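Local coordinates for protein monooxygenase (Mycobacterium tuberculosis, PDB 5UQ4) that degrades heme oxidatively, opening the porphyrin ring, probably to mycobilin, with release of iron when a suitable electron donor is present, at residues B[37-42]-B[58-63]. Residues are numbered along the deposited sequence; the frame is centred on the assembly and turned at random.
Sequences PGFLGF and THWESD
F39 turns its ring edge toward the indole face of W60, a T-shaped pair with planes at 74°, while its CB sits over the six-membered ring, 3.7 Å from W60 CZ3; the broad indole offers a flat surface to both. With CG anti to the backbone N (chi1 176°), the F39 ring lies along the strand, where T58 CG2 meets its edge. T58 CG2 also packs 3.5 Å from F42 CD1, so a small branched residue fits between two phenyl rings. This apolar face is the buried side, under V33, F26 and A30 of helix 19-34.

H59 lies on the other face; L40, the extra residue of the bulge, lays CD1 squarely over its flat ring in a CH-pi contact, and H59 NE2 finds no polar partner. Toward the solvent, at exposed P37 and E61, the packing thins to the chain of E61 beside G38, whose positive phi suits glycine.

H59 O accepts L40 N at 2.7 Å and, weakly, G41 N. H59 N returns a bond to G41 O at 2.8 Å. E61 N closes the end on G38 O. Two residues facing one make a classic beta bulge in the antiparallel hairpin 39-49/54-60 of a dimeric alpha-beta barrel, its helix-covered sheet running on at F42 into a strand of the second subunit.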
loop_
_atom_site.group_PDB
_atom_site.type_symbol
_atom_site.label_atom_id
_atom_site.label_comp_id
_atom_site.label_asym_id
_atom_site.label_seq_id
_atom_site.Cartn_x
_atom_site.Cartn_y
_atom_site.Cartn_z
ATOM N N PRO B 37 19.483 -3.461 -0.268
ATOM C CA PRO B 37 19.307 -4.303 -1.459
ATOM C C PRO B 37 17.897 -4.872 -1.527
ATOM O O PRO B 37 17.401 -5.462 -0.564
ATOM C CB PRO B 37 20.355 -5.408 -1.275
ATOM C CG PRO B 37 20.610 -5.447 0.195
ATOM C CD PRO B 37 20.471 -4.027 0.667
ATOM N N GLY B 38 17.253 -4.685 -2.679
ATOM C CA GLY B 38 15.898 -5.139 -2.887
ATOM C C GLY B 38 14.821 -4.140 -2.525
ATOM O O GLY B 38 13.641 -4.407 -2.781
ATOM N N PHE B 39 15.187 -3.000 -1.942
ATOM C CA PHE B 39 14.208 -2.003 -1.527
ATOM C C PHE B 39 13.661 -1.265 -2.743
ATOM O O PHE B 39 14.424 -0.833 -3.613
ATOM C CB PHE B 39 14.839 -1.014 -0.548
ATOM C CG PHE B 39 13.920 0.101 -0.132
ATOM C CD1 PHE B 39 12.896 -0.129 0.769
ATOM C CD2 PHE B 39 14.087 1.379 -0.639
ATOM C CE1 PHE B 39 12.050 0.893 1.154
ATOM C CE2 PHE B 39 13.244 2.407 -0.259
ATOM C CZ PHE B 39 12.226 2.165 0.640
ATOM N N LEU B 40 12.338 -1.116 -2.796
ATOM C CA LEU B 40 11.670 -0.452 -3.907
ATOM C C LEU B 40 11.050 0.881 -3.518
ATOM O O LEU B 40 11.275 1.887 -4.195
ATOM C CB LEU B 40 10.591 -1.373 -4.496
ATOM C CG LEU B 40 11.093 -2.677 -5.111
ATOM C CD1 LEU B 40 9.947 -3.448 -5.741
ATOM C CD2 LEU B 40 12.176 -2.393 -6.137
ATOM N N GLY B 41 10.272 0.920 -2.440
ATOM C CA GLY B 41 9.599 2.149 -2.069
ATOM C C GLY B 41 9.120 2.120 -0.638
ATOM O O GLY B 41 8.919 1.055 -0.045
ATOM N N PHE B 42 8.940 3.316 -0.086
ATOM C CA PHE B 42 8.457 3.503 1.272
ATOM C C PHE B 42 7.357 4.552 1.264
ATOM O O PHE B 42 7.438 5.541 0.531
ATOM C CB PHE B 42 9.590 3.937 2.216
ATOM C CG PHE B 42 9.126 4.279 3.605
ATOM C CD1 PHE B 42 9.007 3.294 4.568
ATOM C CD2 PHE B 42 8.812 5.583 3.950
ATOM C CE1 PHE B 42 8.581 3.599 5.845
ATOM C CE2 PHE B 42 8.383 5.894 5.226
ATOM C CZ PHE B 42 8.268 4.900 6.175
ATOM N N THR B 58 6.320 -0.747 2.901
ATOM C CA THR B 58 7.579 -0.902 2.187
ATOM C C THR B 58 7.395 -1.905 1.061
ATOM O O THR B 58 6.755 -2.947 1.238
ATOM C CB THR B 58 8.720 -1.358 3.108
ATOM O OG1 THR B 58 8.233 -2.327 4.046
ATOM C CG2 THR B 58 9.303 -0.171 3.859
ATOM N N HIS B 59 7.952 -1.571 -0.099
ATOM C CA HIS B 59 7.906 -2.413 -1.285
ATOM C C HIS B 59 9.288 -3.012 -1.510
ATOM O O HIS B 59 10.293 -2.291 -1.475
ATOM C CB HIS B 59 7.463 -1.603 -2.505
ATOM C CG HIS B 59 7.068 -2.437 -3.685
ATOM N ND1 HIS B 59 6.685 -1.882 -4.886
ATOM C CD2 HIS B 59 6.994 -3.780 -3.851
ATOM C CE1 HIS B 59 6.394 -2.845 -5.742
ATOM N NE2 HIS B 59 6.573 -4.006 -5.139
ATOM N N TRP B 60 9.335 -4.325 -1.734
ATOM C CA TRP B 60 10.592 -5.047 -1.866
ATOM C C TRP B 60 10.552 -5.956 -3.088
ATOM O O TRP B 60 9.485 -6.309 -3.599
ATOM C CB TRP B 60 10.905 -5.884 -0.610
ATOM C CG TRP B 60 11.156 -5.082 0.613
ATOM C CD1 TRP B 60 10.223 -4.646 1.502
ATOM C CD2 TRP B 60 12.428 -4.649 1.113
ATOM N NE1 TRP B 60 10.828 -3.940 2.512
ATOM C CE2 TRP B 60 12.182 -3.929 2.297
ATOM C CE3 TRP B 60 13.748 -4.785 0.664
ATOM C CZ2 TRP B 60 13.208 -3.347 3.042
ATOM C CZ3 TRP B 60 14.771 -4.203 1.408
ATOM C CH2 TRP B 60 14.493 -3.495 2.583
ATOM N N GLU B 61 11.746 -6.334 -3.549
ATOM C CA GLU B 61 11.860 -7.219 -4.705
ATOM C C GLU B 61 11.298 -8.605 -4.409
ATOM O O GLU B 61 10.661 -9.223 -5.270
ATOM C CB GLU B 61 13.321 -7.334 -5.131
ATOM C CG GLU B 61 13.784 -6.307 -6.143
ATOM C CD GLU B 61 15.205 -6.572 -6.600
ATOM O OE1 GLU B 61 15.662 -5.912 -7.556
ATOM O OE2 GLU B 61 15.865 -7.447 -6.000
ATOM N N SER B 62 11.543 -9.115 -3.206
ATOM C CA SER B 62 11.160 -10.472 -2.843
ATOM C C SER B 62 11.170 -10.580 -1.328
ATOM O O SER B 62 11.742 -9.735 -0.634
ATOM C CB SER B 62 12.107 -11.506 -3.456
ATOM O OG SER B 62 13.418 -11.335 -2.948
ATOM N N ASP B 63 10.502 -11.618 -0.819
ATOM C CA ASP B 63 10.545 -11.868 0.617
ATOM C C ASP B 63 11.971 -12.113 1.093
ATOM O O ASP B 63 12.302 -11.805 2.243
ATOM C CB ASP B 63 9.654 -13.056 0.976
ATOM C CG ASP B 63 9.305 -13.095 2.449
ATOM O OD1 ASP B 63 9.499 -12.067 3.133
ATOM O OD2 ASP B 63 8.841 -14.152 2.923
#